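Local coordinates for hypothetical protein PAE2307 (Pyrobaculum aerophilum, PDB 1WVQ) that probably acts as an adenosine-specific kinase and carries a histidine phosphorylated on its ring, at residues I75-C78 with K79-A83; R92-W95 with P96-L100; K104-P107 with E108-R111. One frame throughout, in Å; residues are numbered along the deposited sequence.

Interaction 1 of 3, residues I75-C78 with K79-A83; sequences IDLC and KKIAA
Beside the flat carboxylate of Asp76 runs the aliphatic part of Lys79, with OD1 of Asp76 4.3 Å from CD of Lys79. The charges attract without meeting: OD1 of Asp76 and NZ of Lys79 are 4.6 Å apart, beyond a salt bridge. The other flat groups are the peptides of helix 68-81, near its C-terminal end, joined by bonds from Lys79, Lys80, Ile81 and Ala82 to the carbonyls of Ile75, Asp76, Leu77 and Cys78. Lys79 lies alongside Ile75, its CD 3.8 Å from CG2 of Ile75, so its greasy stem adds to the apolar surface while its ammonium leads outward. On the inner flank CD1 of Ile81 reaches CG of Leu77 at 3.8 Å. Leu77 CG stands opposite the backbone N (chi1 -172°), which directs its branches toward Val88 and Tyr90 of strand 87-92 and Ile11 and Val13 of strand 7-13. Ala82, the first residue to leave helical angles, has positive phi, which takes the chain out of the helix. One water donates to O of Cys78 at 2.9 Å and accepts from N of Ala83 at 2.8 Å. It thus gives Ala83 N an acceptor and Cys78 O, already bonded to Ala82 N, a second donor as the chain turns toward phosphohistidine His85.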
loop_
_atom_site.group_PDB
_atom_site.type_symbol
_atom_site.label_atom_id
_atom_site.label_comp_id
_atom_site.label_asym_id
_atom_site.label_seq_id
_atom_site.Cartn_x
_atom_site.Cartn_y
_atom_site.Cartn_z
ATOM N N ILE A 75 22.938 -3.622 17.272
ATOM C CA ILE A 75 22.953 -3.082 18.624
ATOM C C ILE A 75 24.031 -2.012 18.767
ATOM O O ILE A 75 23.779 -0.928 19.305
ATOM C CB ILE A 75 23.232 -4.182 19.664
ATOM C CG1 ILE A 75 22.064 -5.170 19.708
ATOM C CG2 ILE A 75 23.446 -3.550 21.038
ATOM C CD1 ILE A 75 22.308 -6.373 20.614
ATOM N N ASP A 76 25.234 -2.313 18.291
ATOM C CA ASP A 76 26.320 -1.351 18.407
ATOM C C ASP A 76 26.031 -0.036 17.699
ATOM O O ASP A 76 26.342 1.029 18.227
ATOM C CB ASP A 76 27.635 -1.951 17.896
ATOM C CG ASP A 76 28.147 -3.072 18.791
ATOM O OD1 ASP A 76 27.714 -3.133 19.963
ATOM O OD2 ASP A 76 28.984 -3.886 18.330
ATOM N N LEU A 77 25.422 -0.091 16.518
ATOM C CA LEU A 77 25.126 1.144 15.815
ATOM C C LEU A 77 24.069 1.951 16.572
ATOM O O LEU A 77 24.128 3.180 16.604
ATOM C CB LEU A 77 24.656 0.867 14.381
ATOM C CG LEU A 77 24.522 2.129 13.513
ATOM C CD1 LEU A 77 25.862 2.856 13.456
ATOM C CD2 LEU A 77 24.066 1.754 12.111
ATOM N N CYS A 78 23.100 1.262 17.173
ATOM C CA CYS A 78 22.065 1.949 17.943
ATOM C C CYS A 78 22.695 2.664 19.134
ATOM O O CYS A 78 22.315 3.784 19.467
ATOM C CB CYS A 78 21.002 0.961 18.442
ATOM S SG CYS A 78 19.688 0.620 17.241
ATOM N N LYS A 79 23.662 2.014 19.772
ATOM C CA LYS A 79 24.346 2.605 20.919
ATOM C C LYS A 79 25.164 3.828 20.519
ATOM O O LYS A 79 25.259 4.788 21.282
ATOM C CB LYS A 79 25.254 1.568 21.582
ATOM C CG LYS A 79 24.491 0.464 22.296
ATOM C CD LYS A 79 25.387 -0.698 22.707
ATOM C CE LYS A 79 26.384 -0.314 23.783
ATOM N NZ LYS A 79 27.229 -1.482 24.179
ATOM N N LYS A 80 25.754 3.797 19.326
ATOM C CA LYS A 80 26.553 4.925 18.860
ATOM C C LYS A 80 25.679 6.101 18.422
ATOM O O LYS A 80 25.971 7.258 18.747
ATOM C CB LYS A 80 27.458 4.497 17.704
ATOM C CG LYS A 80 28.447 3.406 18.070
ATOM C CD LYS A 80 29.475 3.206 16.970
ATOM C CE LYS A 80 30.205 1.877 17.133
ATOM N NZ LYS A 80 30.771 1.697 18.499
ATOM N N ILE A 81 24.618 5.813 17.674
ATOM C CA ILE A 81 23.714 6.864 17.221
ATOM C C ILE A 81 23.037 7.437 18.467
ATOM O O ILE A 81 22.901 8.655 18.611
ATOM C CB ILE A 81 22.667 6.302 16.225
ATOM C CG1 ILE A 81 23.364 5.925 14.908
ATOM C CG2 ILE A 81 21.570 7.332 15.972
ATOM C CD1 ILE A 81 22.440 5.271 13.878
ATOM N N ALA A 82 22.639 6.540 19.366
ATOM C CA ALA A 82 22.009 6.894 20.638
ATOM C C ALA A 82 20.904 7.938 20.536
ATOM O O ALA A 82 20.864 8.897 21.310
ATOM C CB ALA A 82 23.074 7.370 21.624
ATOM N N ALA A 83 19.995 7.745 19.589
ATOM C CA ALA A 83 18.891 8.679 19.400
ATOM C C ALA A 83 17.571 7.953 19.541
ATOM O O ALA A 83 17.373 6.893 18.955
ATOM C CB ALA A 83 18.987 9.318 18.035
HETATM O O HOH W 1 20.264 5.329 18.163
#

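Interaction 2 of 3, residues R92-W95 with P96-L100; sequences RNAW and PINVL
Trp95 and Asn98 exchange two hydrogen bonds where the chain enters helix 96-104, the connection of a beta-alpha-beta crossover from strand 87-92 to the parallel strand 111-116, with strand 20-25 between them. The tight side is this polar turn. Trp95 N gives a nearly straight bond (171°) to OD1 of Asn98 at 2.9 Å, and Asn98 N returns one to O of Trp95 at 2.8 Å; both donors sit above the plane of the carbonyl they reach. Asparagine suits the place: with CG opposite its own carbonyl carbon (chi1 -60°), the side chain folds back so that OD1 meets Trp95, while ND2 is taken by O of Thr41 of the fourth subunit. Pro96, which needs no N-H partner in an opening turn, packs its CD 3.5 Å from CB of Trp95 and presses on Asn20 and Ala115. The loose side is the indole. Its end leads away from the turn and remains largely exposed, although Tyr165 of the same chain and Pro44 of the fourth subunit touch the tryptophan side chain. Ring and amide lie side by side with planes 61° apart, and OD1 of Asn98 comes to the ring edge, 3.6 Å from CE3 of Trp95.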
loop_
_atom_site.group_PDB
_atom_site.type_symbol
_atom_site.label_atom_id
_atom_site.label_comp_id
_atom_site.label_asym_id
_atom_site.label_seq_id
_atom_site.Cartn_x
_atom_site.Cartn_y
_atom_site.Cartn_z
ATOM N N ARG A 92 21.749 -10.114 5.499
ATOM C CA ARG A 92 22.571 -10.950 4.630
ATOM C C ARG A 92 21.584 -11.908 3.964
ATOM O O ARG A 92 20.522 -12.204 4.522
ATOM C CB ARG A 92 23.581 -11.783 5.428
ATOM C CG ARG A 92 24.830 -11.061 5.902
ATOM C CD ARG A 92 25.735 -12.061 6.634
ATOM N NE ARG A 92 26.904 -11.440 7.254
ATOM C CZ ARG A 92 27.991 -11.038 6.601
ATOM N NH1 ARG A 92 28.085 -11.185 5.283
ATOM N NH2 ARG A 92 28.990 -10.482 7.277
ATOM N N ASN A 93 21.938 -12.384 2.775
ATOM C CA ASN A 93 21.118 -13.332 2.023
ATOM C C ASN A 93 19.761 -12.776 1.635
ATOM O O ASN A 93 18.779 -13.509 1.500
ATOM C CB ASN A 93 20.970 -14.621 2.822
ATOM C CG ASN A 93 22.308 -15.170 3.251
ATOM O OD1 ASN A 93 23.214 -15.337 2.426
ATOM N ND2 ASN A 93 22.455 -15.440 4.544
ATOM N N ALA A 94 19.740 -11.463 1.441
ATOM C CA ALA A 94 18.556 -10.721 1.040
ATOM C C ALA A 94 19.027 -9.298 0.778
ATOM O O ALA A 94 19.964 -8.825 1.417
ATOM C CB ALA A 94 17.507 -10.734 2.156
ATOM N N TRP A 95 18.389 -8.628 -0.174
ATOM C CA TRP A 95 18.724 -7.247 -0.509
ATOM C C TRP A 95 17.619 -6.347 0.027
ATOM O O TRP A 95 16.493 -6.798 0.240
ATOM C CB TRP A 95 18.814 -7.071 -2.027
ATOM C CG TRP A 95 20.044 -7.658 -2.637
ATOM C CD1 TRP A 95 21.315 -7.164 -2.558
ATOM C CD2 TRP A 95 20.121 -8.840 -3.433
ATOM N NE1 TRP A 95 22.179 -7.966 -3.257
ATOM C CE2 TRP A 95 21.473 -9.009 -3.808
ATOM C CE3 TRP A 95 19.178 -9.781 -3.870
ATOM C CZ2 TRP A 95 21.911 -10.076 -4.602
ATOM C CZ3 TRP A 95 19.610 -10.848 -4.661
ATOM C CH2 TRP A 95 20.967 -10.985 -5.017
ATOM N N PRO A 96 17.925 -5.064 0.256
ATOM C CA PRO A 96 16.888 -4.163 0.767
ATOM C C PRO A 96 15.608 -4.156 -0.074
ATOM O O PRO A 96 14.516 -4.107 0.478
ATOM C CB PRO A 96 17.595 -2.809 0.782
ATOM C CG PRO A 96 18.998 -3.197 1.156
ATOM C CD PRO A 96 19.248 -4.412 0.279
ATOM N N ILE A 97 15.725 -4.223 -1.398
ATOM C CA ILE A 97 14.512 -4.214 -2.213
ATOM C C ILE A 97 13.602 -5.407 -1.927
ATOM O O ILE A 97 12.411 -5.363 -2.228
ATOM C CB ILE A 97 14.801 -4.155 -3.751
ATOM C CG1 ILE A 97 15.680 -5.326 -4.195
ATOM C CG2 ILE A 97 15.410 -2.803 -4.106
ATOM C CD1 ILE A 97 15.818 -5.441 -5.720
ATOM N N ASN A 98 14.151 -6.466 -1.333
ATOM C CA ASN A 98 13.339 -7.638 -1.016
ATOM C C ASN A 98 12.480 -7.422 0.230
ATOM O O ASN A 98 11.505 -8.141 0.435
ATOM C CB ASN A 98 14.210 -8.877 -0.743
ATOM C CG ASN A 98 15.086 -9.272 -1.914
ATOM O OD1 ASN A 98 16.234 -9.688 -1.747
ATOM N ND2 ASN A 98 14.551 -9.112 -3.119
ATOM N N VAL A 99 12.835 -6.443 1.060
ATOM C CA VAL A 99 12.108 -6.214 2.311
ATOM C C VAL A 99 11.638 -4.790 2.602
ATOM O O VAL A 99 10.853 -4.579 3.525
ATOM C CB VAL A 99 12.978 -6.650 3.525
ATOM C CG1 VAL A 99 13.390 -8.108 3.389
ATOM C CG2 VAL A 99 14.227 -5.762 3.618
ATOM N N LEU A 100 12.084 -3.815 1.820
ATOM C CA LEU A 100 11.723 -2.431 2.106
ATOM C C LEU A 100 10.247 -2.051 2.121
ATOM O O LEU A 100 9.822 -1.310 3.001
ATOM C CB LEU A 100 12.497 -1.477 1.185
ATOM C CG LEU A 100 13.943 -1.196 1.621
ATOM C CD1 LEU A 100 14.702 -0.497 0.507
ATOM C CD2 LEU A 100 13.939 -0.352 2.890
#

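Interaction 3 of 3, residues K104-P107 with E108-R111; sequences KNVP and EVVR. With PO4 (phosphate ion), chain D.
Val106 and Val109 close a type I beta turn between helix 96-104 and strand 111-116, with N of Val109 bonded to O of Val106 at 3.0 Å. Pro107 suits the second position, since its ring fixes the phi angle that the turn needs. CG2 of Val109 rests 3.8 Å from CB of Val106, packing the two apolar residues together beside helix 31-40. Glu108 bends at chi2 (93°), which swings its carboxylate back across Val106, where OE1 lies 3.2 Å from CG1 of Val106. OE2 of Glu108 forms a salt bridge with Lys30.

Beyond the turn, Val110 and Arg111 both face Gln25 in a classic beta bulge, and Arg111 turns to a phosphate ion, probably taken from the crystallisation liquor. Its CB and CD pass O4 of the phosphate at van der Waals range, and CG of Arg111 comes within 3.5 Å of O4. A bend at chi3 (75°) then wraps the chain around that oxygen. NE of Arg111 donates to O4 at 2.9 Å in a nearly straight bond (169°), NH2 of Arg111 donates to O2 at 2.9 Å, and NH1 goes to OE1 of Gln25. The phosphorus lies in the guanidinium plane, at its edge, so both N-H groups point at the ion. A methionine in its place would probably leave O4 and O2 without these donors and Gln25 OE1 without its mate. Arg111 NH2 of the second subunit and Arg111 NE of the third bind the same phosphate. Three arginines, one from each of three subunits, therefore share one anion, whose negative charge probably helps hold the subunit junction together.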
loop_
_atom_site.group_PDB
_atom_site.type_symbol
_atom_site.label_atom_id
_atom_site.label_comp_id
_atom_site.label_asym_id
_atom_site.label_seq_id
_atom_site.Cartn_x
_atom_site.Cartn_y
_atom_site.Cartn_z
ATOM N N LYS A 104 8.229 -0.278 5.168
ATOM C CA LYS A 104 7.516 0.991 5.033
ATOM C C LYS A 104 6.092 0.908 5.575
ATOM O O LYS A 104 5.570 1.880 6.125
ATOM C CB LYS A 104 7.430 1.415 3.560
ATOM C CG LYS A 104 8.752 1.685 2.864
ATOM C CD LYS A 104 8.495 1.916 1.381
ATOM C CE LYS A 104 9.790 1.982 0.590
ATOM N NZ LYS A 104 9.534 2.027 -0.890
ATOM N N ASN A 105 5.481 -0.262 5.413
ATOM C CA ASN A 105 4.103 -0.508 5.823
ATOM C C ASN A 105 3.892 -0.922 7.269
ATOM O O ASN A 105 2.757 -1.154 7.678
ATOM C CB ASN A 105 3.481 -1.557 4.903
ATOM C CG ASN A 105 3.409 -1.095 3.459
ATOM O OD1 ASN A 105 3.252 -1.905 2.544
ATOM N ND2 ASN A 105 3.516 0.211 3.247
ATOM N N VAL A 106 4.969 -1.049 8.036
ATOM C CA VAL A 106 4.820 -1.384 9.448
ATOM C C VAL A 106 4.260 -0.096 10.046
ATOM O O VAL A 106 4.861 0.963 9.904
ATOM C CB VAL A 106 6.175 -1.719 10.090
ATOM C CG1 VAL A 106 6.040 -1.737 11.607
ATOM C CG2 VAL A 106 6.662 -3.075 9.587
ATOM N N PRO A 107 3.095 -0.166 10.707
ATOM C CA PRO A 107 2.498 1.037 11.295
ATOM C C PRO A 107 3.396 1.907 12.179
ATOM O O PRO A 107 3.254 3.126 12.182
ATOM C CB PRO A 107 1.286 0.487 12.038
ATOM C CG PRO A 107 0.863 -0.651 11.144
ATOM C CD PRO A 107 2.197 -1.323 10.869
ATOM N N GLU A 108 4.310 1.299 12.930
ATOM C CA GLU A 108 5.199 2.073 13.796
ATOM C C GLU A 108 6.262 2.864 13.032
ATOM O O GLU A 108 6.721 3.900 13.504
ATOM C CB GLU A 108 5.930 1.167 14.795
ATOM C CG GLU A 108 5.086 0.595 15.916
ATOM C CD GLU A 108 4.536 -0.770 15.582
ATOM O OE1 GLU A 108 5.086 -1.422 14.668
ATOM O OE2 GLU A 108 3.567 -1.198 16.239
ATOM N N VAL A 109 6.652 2.366 11.861
ATOM C CA VAL A 109 7.693 3.004 11.055
ATOM C C VAL A 109 7.230 4.292 10.391
ATOM O O VAL A 109 6.206 4.311 9.716
ATOM C CB VAL A 109 8.217 2.030 9.960
ATOM C CG1 VAL A 109 9.195 2.750 9.030
ATOM C CG2 VAL A 109 8.901 0.836 10.612
ATOM N N VAL A 110 7.989 5.368 10.593
ATOM C CA VAL A 110 7.647 6.654 9.993
ATOM C C VAL A 110 8.723 7.202 9.061
ATOM O O VAL A 110 8.426 8.030 8.199
ATOM C CB VAL A 110 7.327 7.719 11.077
ATOM C CG1 VAL A 110 5.952 7.439 11.679
ATOM C CG2 VAL A 110 8.391 7.707 12.163
ATOM N N ARG A 111 9.963 6.747 9.220
ATOM C CA ARG A 111 11.056 7.218 8.372
ATOM C C ARG A 111 12.087 6.132 8.094
ATOM O O ARG A 111 12.308 5.255 8.915
ATOM C CB ARG A 111 11.801 8.384 9.044
ATOM C CG ARG A 111 10.917 9.393 9.751
ATOM C CD ARG A 111 11.747 10.415 10.518
ATOM N NE ARG A 111 12.377 11.389 9.628
ATOM C CZ ARG A 111 13.222 12.326 10.037
ATOM N NH1 ARG A 111 13.542 12.413 11.320
ATOM N NH2 ARG A 111 13.742 13.179 9.166
HETATM P P PO4 D . 12.440 11.662 5.841
HETATM O O1 PO4 D . 13.089 10.375 5.467
HETATM O O2 PO4 D . 13.475 12.623 6.315
HETATM O O3 PO4 D . 11.744 12.227 4.651
HETATM O O4 PO4 D . 11.456 11.421 6.930
#

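From the N terminus the three contacts follow in series; none nests in or crosses another, and each closes only a helical turn or a tight bend. Interaction 1 finishes helix 68-81, which lies between the three-stranded sheet and the five-stranded one. The chain then runs through strand 87-92 to interaction 2, which starts helix 96-104, on the other side of the chain's centre and about 13 Å away between nearest atoms. Interaction 3 adjoins it in sequence and takes the chain from that helix into strand 111-116, outermost of the five-stranded sheet within this chain. Each contact also reaches neighbouring subunits: 75-83 the second, 92-100 the third and fourth, 104-111 the second and third.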